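Local coordinates for protein quinoline 2-oxidoreductase large subunit (Pseudomonas putida, PDB 1T3Q) that carries the molybdenum and pterin cytosine dinucleotide cofactor of quinoline 2-oxidoreductase, a molybdenum hydroxylase of the xanthine dehydrogenase family that oxidises quinoline, at residues 220-225 with 249-254; 667-672 with 726-731; 52-57 with 139-144; 18-23 with 671-676. All coordinates share one frame; numbering follows the deposited sequence.

Contact 1: residues 220-225 with 249-254. With MCN (pterin cytosine dinucleotide), chain N.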
# COMPACT_ATOMS: atom_id res chain seq x y z
N TRP B 220 5.76 -7.96 5.03
CA TRP B 220 4.83 -7.49 6.06
C TRP B 220 4.93 -8.55 7.14
O TRP B 220 4.82 -9.74 6.85
CB TRP B 220 3.40 -7.48 5.54
CG TRP B 220 3.05 -6.33 4.66
CD1 TRP B 220 2.46 -5.15 5.04
CD2 TRP B 220 3.19 -6.27 3.24
NE1 TRP B 220 2.23 -4.37 3.93
CE2 TRP B 220 2.67 -5.03 2.81
CE3 TRP B 220 3.72 -7.15 2.28
CZ2 TRP B 220 2.65 -4.64 1.47
CZ3 TRP B 220 3.70 -6.76 0.94
CH2 TRP B 220 3.17 -5.52 0.55
N THR B 221 5.18 -8.15 8.38
CA THR B 221 5.26 -9.14 9.44
C THR B 221 4.87 -8.56 10.79
O THR B 221 5.18 -7.41 11.09
CB THR B 221 6.68 -9.76 9.54
OG1 THR B 221 6.75 -10.60 10.70
CG2 THR B 221 7.76 -8.68 9.64
N ALA B 222 4.16 -9.36 11.58
CA ALA B 222 3.72 -8.94 12.91
C ALA B 222 4.93 -9.10 13.83
O ALA B 222 5.06 -10.09 14.55
CB ALA B 222 2.58 -9.82 13.39
N THR B 223 5.83 -8.12 13.78
CA THR B 223 7.04 -8.17 14.58
C THR B 223 7.22 -6.97 15.49
O THR B 223 6.66 -5.89 15.24
CB THR B 223 8.28 -8.29 13.66
OG1 THR B 223 9.47 -8.37 14.46
CG2 THR B 223 8.39 -7.06 12.76
N GLN B 224 8.01 -7.15 16.54
CA GLN B 224 8.32 -6.08 17.48
C GLN B 224 9.68 -5.48 17.11
O GLN B 224 10.11 -4.48 17.69
CB GLN B 224 8.38 -6.62 18.91
CG GLN B 224 7.18 -7.45 19.32
CD GLN B 224 7.29 -8.01 20.72
OE1 GLN B 224 6.78 -9.09 21.01
NE2 GLN B 224 7.96 -7.28 21.61
N MET B 225 10.36 -6.09 16.14
CA MET B 225 11.70 -5.64 15.73
C MET B 225 11.88 -5.60 14.20
O MET B 225 12.67 -6.36 13.64
CB MET B 225 12.75 -6.59 16.33
CG MET B 225 12.63 -6.78 17.85
SD MET B 225 13.70 -8.10 18.51
CE MET B 225 15.35 -7.35 18.30
N PRO B 249 2.12 -4.05 10.46
CA PRO B 249 0.74 -3.56 10.56
C PRO B 249 0.41 -3.48 12.05
O PRO B 249 1.31 -3.53 12.88
CB PRO B 249 -0.06 -4.64 9.84
CG PRO B 249 0.70 -5.90 10.19
CD PRO B 249 2.16 -5.47 10.07
N ASP B 250 -0.87 -3.33 12.39
CA ASP B 250 -1.23 -3.33 13.80
C ASP B 250 -0.95 -4.76 14.24
O ASP B 250 -1.19 -5.70 13.47
CB ASP B 250 -2.72 -3.00 13.98
CG ASP B 250 -3.04 -1.55 13.68
OD1 ASP B 250 -2.26 -0.68 14.12
OD2 ASP B 250 -4.07 -1.27 13.02
N VAL B 251 -0.43 -4.93 15.44
CA VAL B 251 -0.10 -6.26 15.96
C VAL B 251 -0.96 -6.61 17.18
O VAL B 251 -1.03 -5.84 18.14
CB VAL B 251 1.40 -6.34 16.35
CG1 VAL B 251 1.72 -7.69 16.96
CG2 VAL B 251 2.25 -6.11 15.11
N GLY B 252 -1.60 -7.78 17.13
CA GLY B 252 -2.47 -8.22 18.21
C GLY B 252 -1.76 -8.86 19.39
O GLY B 252 -2.06 -10.00 19.76
N GLY B 253 -0.84 -8.12 20.00
CA GLY B 253 -0.12 -8.65 21.14
C GLY B 253 1.17 -9.32 20.71
O GLY B 253 1.20 -10.02 19.70
N GLY B 254 2.23 -9.09 21.48
CA GLY B 254 3.53 -9.68 21.18
C GLY B 254 4.11 -10.33 22.42
O GLY B 254 4.38 -11.54 22.44
N1 MCN N . 4.89 4.11 29.53
C2 MCN N . 4.56 5.43 29.99
N3 MCN N . 5.50 5.95 30.87
C4 MCN N . 6.65 5.32 31.33
C5 MCN N . 6.93 3.97 30.83
C6 MCN N . 6.06 3.38 29.95
O2 MCN N . 3.54 5.98 29.63
N4 MCN N . 7.47 5.92 32.16
C1' MCN N . 3.88 3.50 28.50
C2D MCN N . 4.39 3.68 27.00
O2' MCN N . 3.24 3.88 26.09
C3' MCN N . 5.18 2.41 26.75
C4D MCN N . 4.42 1.33 27.48
O4D MCN N . 3.71 2.06 28.61
O3' MCN N . 5.25 2.14 25.30
C5' MCN N . 5.24 0.08 27.90
O5' MCN N . 6.36 0.59 28.58
PA MCN N . 7.87 0.28 28.21
O1A MCN N . 8.43 1.55 27.66
O2A MCN N . 8.43 -0.37 29.46
O3A MCN N . 8.05 -0.93 27.13
PB MCN N . 7.83 -0.97 25.54
O1B MCN N . 9.15 -1.27 24.92
O2B MCN N . 7.10 0.26 25.07
O3B MCN N . 6.82 -2.20 25.34
C10 MCN N . 7.30 -3.52 25.31
C9' MCN N . 6.91 -4.12 26.63
C8' MCN N . 7.37 -5.60 26.53
S8' MCN N . 9.14 -5.83 26.35
C7' MCN N . 6.59 -6.67 26.60
S7' MCN N . 7.14 -8.37 26.48
C6' MCN N . 5.05 -6.44 26.74
C7 MCN N . 4.76 -5.12 27.40
O9' MCN N . 5.41 -4.06 26.73
N5' MCN N . 4.48 -6.69 25.35
C4A MCN N . 3.15 -6.12 25.30
N8' MCN N . 3.28 -4.84 27.38
C4B MCN N . 2.53 -5.29 26.26
N1' MCN N . 1.22 -4.76 26.17
C2' MCN N . 0.53 -5.10 25.06
N2' MCN N . -0.73 -4.63 24.94
N3' MCN N . 1.07 -5.88 24.05
C4' MCN N . 2.40 -6.45 24.06
O4' MCN N . 2.79 -7.13 23.14
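Thr221 and Pro249 meet first, where the carbonyl O of Thr221 rests 3.7 Å from CD of the Pro249 ring. The hydroxyl of Thr221 turns to Glu265 instead. Ala222 comes next, at the centre of an inverse gamma turn, and offers CA and CB to one branch of Val251: CG2 of Val251 lies 3.9 Å from CA of Ala222. That branch stands anti to its own carbonyl carbon, while CG1 is anti to the backbone N (chi1 177°). Thr223 then closes an ST turn, its OG1 accepting from N of Met225 at 3.0 Å. Gln224 makes the last touch. Its chain runs out extended beyond CG and carries OE1 to 3.3 Å from both CA and C of Gly254. A CB on Gly254 would collide with that oxygen, consistent with a glycine here. Each end of the Gln224 amide is occupied: OE1 accepts from Gly256 N, and NE2 donates to Ala544 O and to an oxygen of the dioxosulfidomolybdenum ion, so the residue belongs to the molybdenum pocket. Across from it, Gly254 N donates to O4' of the pterin cofactor at 2.6 Å. Gly253, just before, has a positive phi of 92° and backbone angles that a CB would not tolerate. No hydrogen bond joins the two segments directly; they meet through van der Waals contacts. The first segment runs off the end of strand 216-221, which lies between strands 205-211 and 244-247 in a mixed sheet, and leads into helix 226-237, while the second lies in the loop between strand 244-247 and helix 263-275.

Contact 2: residues 667-672 with 726-731. With MCN (pterin cytosine dinucleotide), chain N.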
# COMPACT_ATOMS: atom_id res chain seq x y z
N GLY B 667 9.82 6.10 37.14
CA GLY B 667 10.24 7.47 36.95
C GLY B 667 9.03 8.26 36.51
O GLY B 667 7.92 8.02 36.99
N THR B 668 9.23 9.20 35.59
CA THR B 668 8.14 10.02 35.09
C THR B 668 7.22 9.22 34.18
O THR B 668 7.66 8.66 33.18
CB THR B 668 8.69 11.22 34.28
OG1 THR B 668 9.47 12.06 35.15
CG2 THR B 668 7.55 12.04 33.68
N MET B 669 5.94 9.15 34.53
CA MET B 669 4.97 8.43 33.70
C MET B 669 4.54 9.34 32.56
O MET B 669 4.19 10.50 32.78
CB MET B 669 3.72 8.07 34.51
CG MET B 669 3.92 7.06 35.61
SD MET B 669 2.33 6.64 36.37
CE MET B 669 2.11 8.03 37.47
N ILE B 670 4.56 8.82 31.33
CA ILE B 670 4.14 9.60 30.18
C ILE B 670 2.62 9.67 30.17
O ILE B 670 2.03 10.74 30.01
CB ILE B 670 4.58 8.94 28.86
CG1 ILE B 670 6.11 8.79 28.83
CG2 ILE B 670 4.11 9.77 27.67
CD1 ILE B 670 6.59 7.94 27.66
N ASN B 671 1.99 8.52 30.38
CA ASN B 671 0.54 8.39 30.36
C ASN B 671 0.14 7.43 31.47
O ASN B 671 0.16 6.21 31.29
CB ASN B 671 0.11 7.86 28.99
CG ASN B 671 -1.38 7.96 28.75
OD1 ASN B 671 -2.17 7.41 29.51
ND2 ASN B 671 -1.77 8.66 27.69
N PRO B 672 -0.23 7.96 32.65
CA PRO B 672 -0.63 7.14 33.80
C PRO B 672 -1.66 6.07 33.45
O PRO B 672 -1.57 4.94 33.91
CB PRO B 672 -1.14 8.16 34.80
CG PRO B 672 -0.28 9.36 34.51
CD PRO B 672 -0.29 9.40 33.00
N HIS B 726 1.45 4.88 42.74
CA HIS B 726 2.65 5.27 42.01
C HIS B 726 3.64 6.14 42.80
O HIS B 726 3.25 6.93 43.66
CB HIS B 726 2.26 6.05 40.75
CG HIS B 726 1.26 5.36 39.88
ND1 HIS B 726 1.62 4.44 38.92
CD2 HIS B 726 -0.09 5.45 39.83
CE1 HIS B 726 0.54 4.00 38.30
NE2 HIS B 726 -0.51 4.60 38.84
N LEU B 727 4.92 5.97 42.47
CA LEU B 727 6.00 6.75 43.04
C LEU B 727 6.82 7.14 41.82
O LEU B 727 6.87 6.38 40.85
CB LEU B 727 6.86 5.92 44.00
CG LEU B 727 6.19 5.44 45.29
CD1 LEU B 727 7.19 4.58 46.07
CD2 LEU B 727 5.75 6.63 46.12
N GLU B 728 7.44 8.32 41.84
CA GLU B 728 8.24 8.75 40.69
C GLU B 728 9.63 9.23 41.06
O GLU B 728 9.80 10.22 41.78
CB GLU B 728 7.52 9.85 39.90
CG GLU B 728 6.23 9.39 39.22
CD GLU B 728 5.60 10.45 38.34
OE1 GLU B 728 5.44 11.60 38.80
OE2 GLU B 728 5.27 10.15 37.17
N THR B 729 10.63 8.51 40.58
CA THR B 729 12.03 8.86 40.80
C THR B 729 12.58 9.00 39.39
O THR B 729 12.96 8.02 38.75
CB THR B 729 12.79 7.76 41.55
OG1 THR B 729 12.09 7.44 42.77
CG2 THR B 729 14.20 8.23 41.90
N PRO B 730 12.61 10.24 38.87
CA PRO B 730 13.09 10.55 37.53
C PRO B 730 14.51 10.09 37.24
O PRO B 730 15.40 10.21 38.08
CB PRO B 730 12.97 12.08 37.45
CG PRO B 730 11.90 12.40 38.44
CD PRO B 730 12.22 11.48 39.58
N SER B 731 14.70 9.55 36.04
CA SER B 731 16.02 9.12 35.62
C SER B 731 16.69 10.34 35.01
O SER B 731 16.09 11.06 34.21
CB SER B 731 15.93 8.04 34.55
OG SER B 731 17.15 7.97 33.83
N1 MCN N . 4.89 4.11 29.53
C2 MCN N . 4.56 5.43 29.99
N3 MCN N . 5.50 5.95 30.87
C4 MCN N . 6.65 5.32 31.33
C5 MCN N . 6.93 3.97 30.83
C6 MCN N . 6.06 3.38 29.95
O2 MCN N . 3.54 5.98 29.63
N4 MCN N . 7.47 5.92 32.16
C1' MCN N . 3.88 3.50 28.50
C2D MCN N . 4.39 3.68 27.00
O2' MCN N . 3.24 3.88 26.09
C3' MCN N . 5.18 2.41 26.75
C4D MCN N . 4.42 1.33 27.48
O4D MCN N . 3.71 2.06 28.61
O3' MCN N . 5.25 2.14 25.30
C5' MCN N . 5.24 0.08 27.90
O5' MCN N . 6.36 0.59 28.58
PA MCN N . 7.87 0.28 28.21
O1A MCN N . 8.43 1.55 27.66
O2A MCN N . 8.43 -0.37 29.46
O3A MCN N . 8.05 -0.93 27.13
PB MCN N . 7.83 -0.97 25.54
O1B MCN N . 9.15 -1.27 24.92
O2B MCN N . 7.10 0.26 25.07
O3B MCN N . 6.82 -2.20 25.34
C10 MCN N . 7.30 -3.52 25.31
C9' MCN N . 6.91 -4.12 26.63
C8' MCN N . 7.37 -5.60 26.53
S8' MCN N . 9.14 -5.83 26.35
C7' MCN N . 6.59 -6.67 26.60
S7' MCN N . 7.14 -8.37 26.48
C6' MCN N . 5.05 -6.44 26.74
C7 MCN N . 4.76 -5.12 27.40
O9' MCN N . 5.41 -4.06 26.73
N5' MCN N . 4.48 -6.69 25.35
C4A MCN N . 3.15 -6.12 25.30
N8' MCN N . 3.28 -4.84 27.38
C4B MCN N . 2.53 -5.29 26.26
N1' MCN N . 1.22 -4.76 26.17
C2' MCN N . 0.53 -5.10 25.06
N2' MCN N . -0.73 -4.63 24.94
N3' MCN N . 1.07 -5.88 24.05
C4' MCN N . 2.40 -6.45 24.06
O4' MCN N . 2.79 -7.13 23.14
O HOH W 1 6.32 6.22 38.21
O HOH W 2 4.07 11.74 35.21
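Met669 and Glu728 are joined by a straight hydrogen bond, Met669 N to Glu728 OE2 at 2.9 Å. Segment 667-672 is the cytosine-binding loop of the molybdopterin cofactor-binding domain, and 726-731 packs against it. Backbone atoms of this loop meet the polar edge of the cytosine: its N4 donates to Thr668 O, Ile670 N donates to its N3 at 3.1 Å and almost without bend (178°), and Asn671 N donates to its O2.

The next shell steadies this loop. SD of Met669 lies over one face of the His726 imidazole, 3.8 Å from the ring centroid and displaced toward the rim, as a Met-aromatic contact; the bend at chi3 (-81°) folds CE over the same ring in a CH-pi contact. The ring's NE2 is hydrogen-bonded to Glu676 on helix 672-692. A leucine in place of His726 would probably cost Met669 its aromatic face and Glu676 this hydrogen-bond partner.

Gly667, with a positive phi of 62°, has its CA against Thr729 O, 3.3 Å away, a position where any CB would be tight. CG of Glu728 also packs on Gly667 O, at 3.1 Å. Farther out, Thr668 OG1 is bound to Gly736 O and Thr729 OG1 to Asp665. Two waters complete the join: one bridges Gly667 O and Leu727 O, and the other donates to Met669 O and, at 2.8 Å, to Glu728 OE2.

Contact 3: residues 52-57 with 139-144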
# COMPACT_ATOMS: atom_id res chain seq x y z
N PHE B 52 7.78 -36.38 15.68
CA PHE B 52 8.73 -36.94 16.62
C PHE B 52 9.67 -35.90 17.21
O PHE B 52 10.05 -34.94 16.54
CB PHE B 52 9.57 -38.03 15.95
CG PHE B 52 8.76 -39.17 15.41
CD1 PHE B 52 8.56 -39.32 14.04
CD2 PHE B 52 8.16 -40.09 16.27
CE1 PHE B 52 7.79 -40.37 13.54
CE2 PHE B 52 7.39 -41.14 15.78
CZ PHE B 52 7.20 -41.29 14.41
N ALA B 53 10.07 -36.11 18.46
CA ALA B 53 10.96 -35.20 19.16
C ALA B 53 12.36 -35.23 18.53
O ALA B 53 13.04 -34.20 18.47
CB ALA B 53 11.04 -35.58 20.63
N HIS B 54 12.78 -36.40 18.08
CA HIS B 54 14.09 -36.54 17.45
C HIS B 54 14.02 -37.72 16.49
O HIS B 54 13.77 -38.85 16.91
CB HIS B 54 15.16 -36.79 18.51
CG HIS B 54 16.56 -36.63 18.01
ND1 HIS B 54 17.66 -37.12 18.69
CD2 HIS B 54 17.04 -36.00 16.91
CE1 HIS B 54 18.76 -36.80 18.02
NE2 HIS B 54 18.41 -36.13 16.94
N ALA B 55 14.25 -37.46 15.21
CA ALA B 55 14.17 -38.53 14.23
C ALA B 55 14.92 -38.24 12.95
O ALA B 55 15.05 -37.09 12.53
CB ALA B 55 12.70 -38.82 13.89
N ARG B 56 15.44 -39.30 12.34
CA ARG B 56 16.14 -39.15 11.08
C ARG B 56 15.06 -39.18 10.01
O ARG B 56 14.08 -39.92 10.12
CB ARG B 56 17.11 -40.32 10.87
CG ARG B 56 17.97 -40.19 9.63
CD ARG B 56 19.02 -41.29 9.60
NE ARG B 56 18.47 -42.59 9.22
CZ ARG B 56 18.17 -42.95 7.98
NH1 ARG B 56 17.67 -44.15 7.73
NH2 ARG B 56 18.37 -42.10 6.97
N ILE B 57 15.21 -38.35 8.98
CA ILE B 57 14.24 -38.32 7.90
C ILE B 57 14.79 -39.22 6.80
O ILE B 57 15.67 -38.82 6.04
CB ILE B 57 14.04 -36.89 7.35
CG1 ILE B 57 13.54 -35.98 8.48
CG2 ILE B 57 13.05 -36.91 6.20
CD1 ILE B 57 13.39 -34.53 8.07
N GLU B 139 12.74 -42.35 11.26
CA GLU B 139 13.45 -43.35 12.03
C GLU B 139 13.65 -42.64 13.36
O GLU B 139 14.61 -41.88 13.53
CB GLU B 139 14.80 -43.67 11.41
CG GLU B 139 15.55 -44.76 12.14
CD GLU B 139 17.03 -44.74 11.86
OE1 GLU B 139 17.41 -44.72 10.67
OE2 GLU B 139 17.82 -44.74 12.84
N GLU B 140 12.73 -42.86 14.30
CA GLU B 140 12.81 -42.21 15.60
C GLU B 140 14.14 -42.47 16.30
O GLU B 140 14.65 -43.58 16.29
CB GLU B 140 11.65 -42.66 16.49
CG GLU B 140 11.52 -41.86 17.77
CD GLU B 140 10.21 -42.11 18.49
OE1 GLU B 140 9.96 -41.45 19.52
OE2 GLU B 140 9.43 -42.97 18.03
N LEU B 141 14.69 -41.42 16.89
CA LEU B 141 15.96 -41.50 17.60
C LEU B 141 15.76 -41.12 19.06
O LEU B 141 14.77 -40.47 19.41
CB LEU B 141 16.97 -40.53 16.97
CG LEU B 141 17.29 -40.68 15.48
CD1 LEU B 141 18.05 -39.45 14.99
CD2 LEU B 141 18.11 -41.94 15.26
N PRO B 142 16.68 -41.54 19.94
CA PRO B 142 16.53 -41.19 21.36
C PRO B 142 16.56 -39.67 21.49
O PRO B 142 17.43 -39.01 20.92
CB PRO B 142 17.73 -41.87 22.01
CG PRO B 142 18.75 -41.90 20.90
CD PRO B 142 17.92 -42.31 19.72
N ALA B 143 15.59 -39.13 22.22
CA ALA B 143 15.50 -37.69 22.39
C ALA B 143 15.83 -37.25 23.81
O ALA B 143 15.76 -38.04 24.75
CB ALA B 143 14.10 -37.22 22.03
N VAL B 144 16.22 -35.99 23.95
CA VAL B 144 16.53 -35.41 25.25
C VAL B 144 15.22 -34.76 25.67
O VAL B 144 14.80 -33.76 25.09
CB VAL B 144 17.64 -34.36 25.15
CG1 VAL B 144 17.89 -33.73 26.51
CG2 VAL B 144 18.92 -35.01 24.62
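The imidazole of His54 carries CD1 of Leu141 over one face, 4.0 Å from the centroid in a CH-pi contact, and meets Pro142 O at its edge, where ND1 donates at 2.9 Å with the oxygen close to the ring plane. His54 reaches this carbonyl because CG is anti to the backbone N (chi1 -166°). A serine at His54 would probably leave Pro142 O without this donor and Leu141 CD1 without the ring it packs on.

The Arg56 guanidinium meets Glu139 OE1 at its edge, NE at 2.8 Å and NH1 at 3.0 Å, both on the one oxygen; the two flat groups are turned 68° apart. The Phe52 ring is met obliquely by Glu140 OE2, 3.5 Å from CE2.

Backbone hydrogen bonds join the two segments: Leu141 N gives to His54 O at 2.7 Å, and Arg56 and Glu139 form an antiparallel hydrogen-bonded pair beside the non-hydrogen-bonded pair Ala55-Glu140. Ala53 CB and Ala143 CB touch past the strand ends.

Strand 55-61 is the middle one of a small antiparallel sheet in the hammerhead domain, flanked by strands 108-109 and 135-140, the two outer strands.

Contact 4: residues 18-23 with 671-676. With MCN (pterin cytosine dinucleotide), chain N.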
# COMPACT_ATOMS: atom_id res chain seq x y z
N VAL B 18 -3.72 11.06 28.25
CA VAL B 18 -4.34 11.34 26.96
C VAL B 18 -4.99 10.06 26.43
O VAL B 18 -4.41 8.98 26.52
CB VAL B 18 -3.26 11.83 25.95
CG1 VAL B 18 -3.83 11.90 24.54
CG2 VAL B 18 -2.73 13.19 26.37
N LEU B 19 -6.21 10.19 25.90
CA LEU B 19 -6.91 9.03 25.35
C LEU B 19 -6.16 8.54 24.12
O LEU B 19 -5.66 9.34 23.33
CB LEU B 19 -8.35 9.39 25.00
CG LEU B 19 -9.21 9.80 26.20
CD1 LEU B 19 -10.65 10.04 25.76
CD2 LEU B 19 -9.16 8.71 27.27
N ARG B 20 -6.09 7.22 23.95
CA ARG B 20 -5.35 6.65 22.83
C ARG B 20 -5.93 6.94 21.45
O ARG B 20 -7.10 6.69 21.19
CB ARG B 20 -5.22 5.13 23.02
CG ARG B 20 -4.65 4.73 24.37
CD ARG B 20 -4.01 3.35 24.30
NE ARG B 20 -4.81 2.45 23.47
CZ ARG B 20 -4.36 1.30 22.99
NH1 ARG B 20 -5.16 0.55 22.23
NH2 ARG B 20 -3.13 0.89 23.26
N ARG B 21 -5.10 7.47 20.56
CA ARG B 21 -5.56 7.77 19.22
C ARG B 21 -5.81 6.51 18.40
O ARG B 21 -6.60 6.53 17.45
CB ARG B 21 -4.56 8.70 18.51
CG ARG B 21 -3.12 8.26 18.57
CD ARG B 21 -2.19 9.35 18.03
NE ARG B 21 -2.28 10.59 18.81
CZ ARG B 21 -1.55 11.68 18.56
NH1 ARG B 21 -1.69 12.76 19.32
NH2 ARG B 21 -0.68 11.69 17.57
N GLU B 22 -5.17 5.40 18.75
CA GLU B 22 -5.37 4.17 17.99
C GLU B 22 -6.69 3.46 18.30
O GLU B 22 -7.16 2.65 17.51
CB GLU B 22 -4.21 3.20 18.21
CG GLU B 22 -3.91 2.84 19.65
CD GLU B 22 -2.82 3.70 20.26
OE1 GLU B 22 -2.99 4.93 20.32
OE2 GLU B 22 -1.78 3.14 20.68
N ASP B 23 -7.29 3.78 19.45
CA ASP B 23 -8.53 3.14 19.87
C ASP B 23 -9.69 3.22 18.88
O ASP B 23 -10.44 2.26 18.74
CB ASP B 23 -9.01 3.71 21.20
CG ASP B 23 -8.21 3.21 22.39
OD1 ASP B 23 -7.21 2.47 22.18
OD2 ASP B 23 -8.57 3.56 23.53
N ASN B 671 1.99 8.52 30.38
CA ASN B 671 0.54 8.39 30.36
C ASN B 671 0.14 7.43 31.47
O ASN B 671 0.16 6.21 31.29
CB ASN B 671 0.11 7.86 28.99
CG ASN B 671 -1.38 7.96 28.75
OD1 ASN B 671 -2.17 7.41 29.51
ND2 ASN B 671 -1.77 8.66 27.69
N PRO B 672 -0.23 7.96 32.65
CA PRO B 672 -0.63 7.14 33.80
C PRO B 672 -1.66 6.07 33.45
O PRO B 672 -1.57 4.94 33.91
CB PRO B 672 -1.14 8.16 34.80
CG PRO B 672 -0.28 9.36 34.51
CD PRO B 672 -0.29 9.40 33.00
N MET B 673 -2.65 6.43 32.64
CA MET B 673 -3.69 5.49 32.23
C MET B 673 -3.06 4.28 31.52
O MET B 673 -3.37 3.12 31.84
CB MET B 673 -4.67 6.18 31.28
CG MET B 673 -5.79 5.28 30.79
SD MET B 673 -6.87 6.12 29.60
CE MET B 673 -5.80 6.06 28.13
N ILE B 674 -2.20 4.55 30.56
CA ILE B 674 -1.54 3.48 29.81
C ILE B 674 -0.63 2.65 30.70
O ILE B 674 -0.59 1.42 30.58
CB ILE B 674 -0.76 4.07 28.60
CG1 ILE B 674 -1.77 4.46 27.51
CG2 ILE B 674 0.25 3.06 28.06
CD1 ILE B 674 -1.18 5.25 26.37
N VAL B 675 0.08 3.30 31.62
CA VAL B 675 0.96 2.59 32.53
C VAL B 675 0.16 1.62 33.40
O VAL B 675 0.57 0.49 33.63
CB VAL B 675 1.74 3.57 33.45
CG1 VAL B 675 2.47 2.80 34.54
CG2 VAL B 675 2.73 4.38 32.63
N GLU B 676 -1.01 2.06 33.89
CA GLU B 676 -1.80 1.17 34.73
C GLU B 676 -2.34 0.01 33.90
O GLU B 676 -2.49 -1.09 34.41
CB GLU B 676 -2.94 1.93 35.43
CG GLU B 676 -2.42 2.88 36.51
CD GLU B 676 -3.48 3.24 37.55
OE1 GLU B 676 -4.64 2.81 37.40
OE2 GLU B 676 -3.13 3.95 38.52
N1 MCN N . 4.89 4.11 29.53
C2 MCN N . 4.56 5.43 29.99
N3 MCN N . 5.50 5.95 30.87
C4 MCN N . 6.65 5.32 31.33
C5 MCN N . 6.93 3.97 30.83
C6 MCN N . 6.06 3.38 29.95
O2 MCN N . 3.54 5.98 29.63
N4 MCN N . 7.47 5.92 32.16
C1' MCN N . 3.88 3.50 28.50
C2D MCN N . 4.39 3.68 27.00
O2' MCN N . 3.24 3.88 26.09
C3' MCN N . 5.18 2.41 26.75
C4D MCN N . 4.42 1.33 27.48
O4D MCN N . 3.71 2.06 28.61
O3' MCN N . 5.25 2.14 25.30
C5' MCN N . 5.24 0.08 27.90
O5' MCN N . 6.36 0.59 28.58
PA MCN N . 7.87 0.28 28.21
O1A MCN N . 8.43 1.55 27.66
O2A MCN N . 8.43 -0.37 29.46
O3A MCN N . 8.05 -0.93 27.13
PB MCN N . 7.83 -0.97 25.54
O1B MCN N . 9.15 -1.27 24.92
O2B MCN N . 7.10 0.26 25.07
O3B MCN N . 6.82 -2.20 25.34
C10 MCN N . 7.30 -3.52 25.31
C9' MCN N . 6.91 -4.12 26.63
C8' MCN N . 7.37 -5.60 26.53
S8' MCN N . 9.14 -5.83 26.35
C7' MCN N . 6.59 -6.67 26.60
S7' MCN N . 7.14 -8.37 26.48
C6' MCN N . 5.05 -6.44 26.74
C7 MCN N . 4.76 -5.12 27.40
O9' MCN N . 5.41 -4.06 26.73
N5' MCN N . 4.48 -6.69 25.35
C4A MCN N . 3.15 -6.12 25.30
N8' MCN N . 3.28 -4.84 27.38
C4B MCN N . 2.53 -5.29 26.26
N1' MCN N . 1.22 -4.76 26.17
C2' MCN N . 0.53 -5.10 25.06
N2' MCN N . -0.73 -4.63 24.94
N3' MCN N . 1.07 -5.88 24.05
C4' MCN N . 2.40 -6.45 24.06
O4' MCN N . 2.79 -7.13 23.14
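Asn671 donates through ND2 to Val18 O at 2.9 Å, arriving in the carbonyl plane on a lone pair, with the oxygen also close to the plane of the amide. The side chain gets there with CG anti to its backbone N (chi1 -168°), and the same amide turns OD1 back to accept from Ile674 N at 3.0 Å. The donor of this capping bond sits above the plane of the amide carbonyl. Gln516 is a second acceptor for ND2.

Met673 runs fully extended through chi2, with chi1 at 180°, then turns at chi3 (76°) so that CE lies 3.6 Å from Val18 O, with CG of Arg20 a little farther off and SD against CD2 of Leu19. Ile674 sets CD1 across the aliphatic part of Arg20 at a slant, 4.0 Å from its CD, while CG2 faces the ribose of the cofactor.

Arg20 bends at chi3, which turns its guanidinium edge to Asp23: NE, at 2.7 Å, and NH1 both grip Asp23 OD1, side-on. CG of Glu22 lies over the centre of one guanidinium face, and the carboxylate of Glu22 adds only a long charge contact, so the three residues form a salt-bridge network. Arg20 NH1 also reaches Gln106 O of the small subunit.

At the start of helix 672-692 this is a classic N-cap, and the helix's first turn lines the cofactor site: Val675 CG2 packs on the cytosine base, close to where Ile674 CG2 meets the ribose. The N-terminal loop thus meets the dinucleotide site through the helix cap.

Contact 4 spans the longest separation along the chain of the four, from 18-23 to 671-676, and contacts 3 and 1 fall in that order between them. Contact 2 begins where contact 4 ends: the two share Asn671 and Pro672, lie 14 Å apart between centres, and touch again through His726 and Glu676. Contacts 1, 2 and 4 all touch the pterin cytosine dinucleotide, contact 1 at the pterin and the other two at the cytosine half, with contacts 1 and 2 27 Å apart between centres. The cofactor thus spans separate parts of the chain. Contact 3, in the hammerhead domain, lies 34 Å from contact 1 and 52 Å from contact 2, centre to centre.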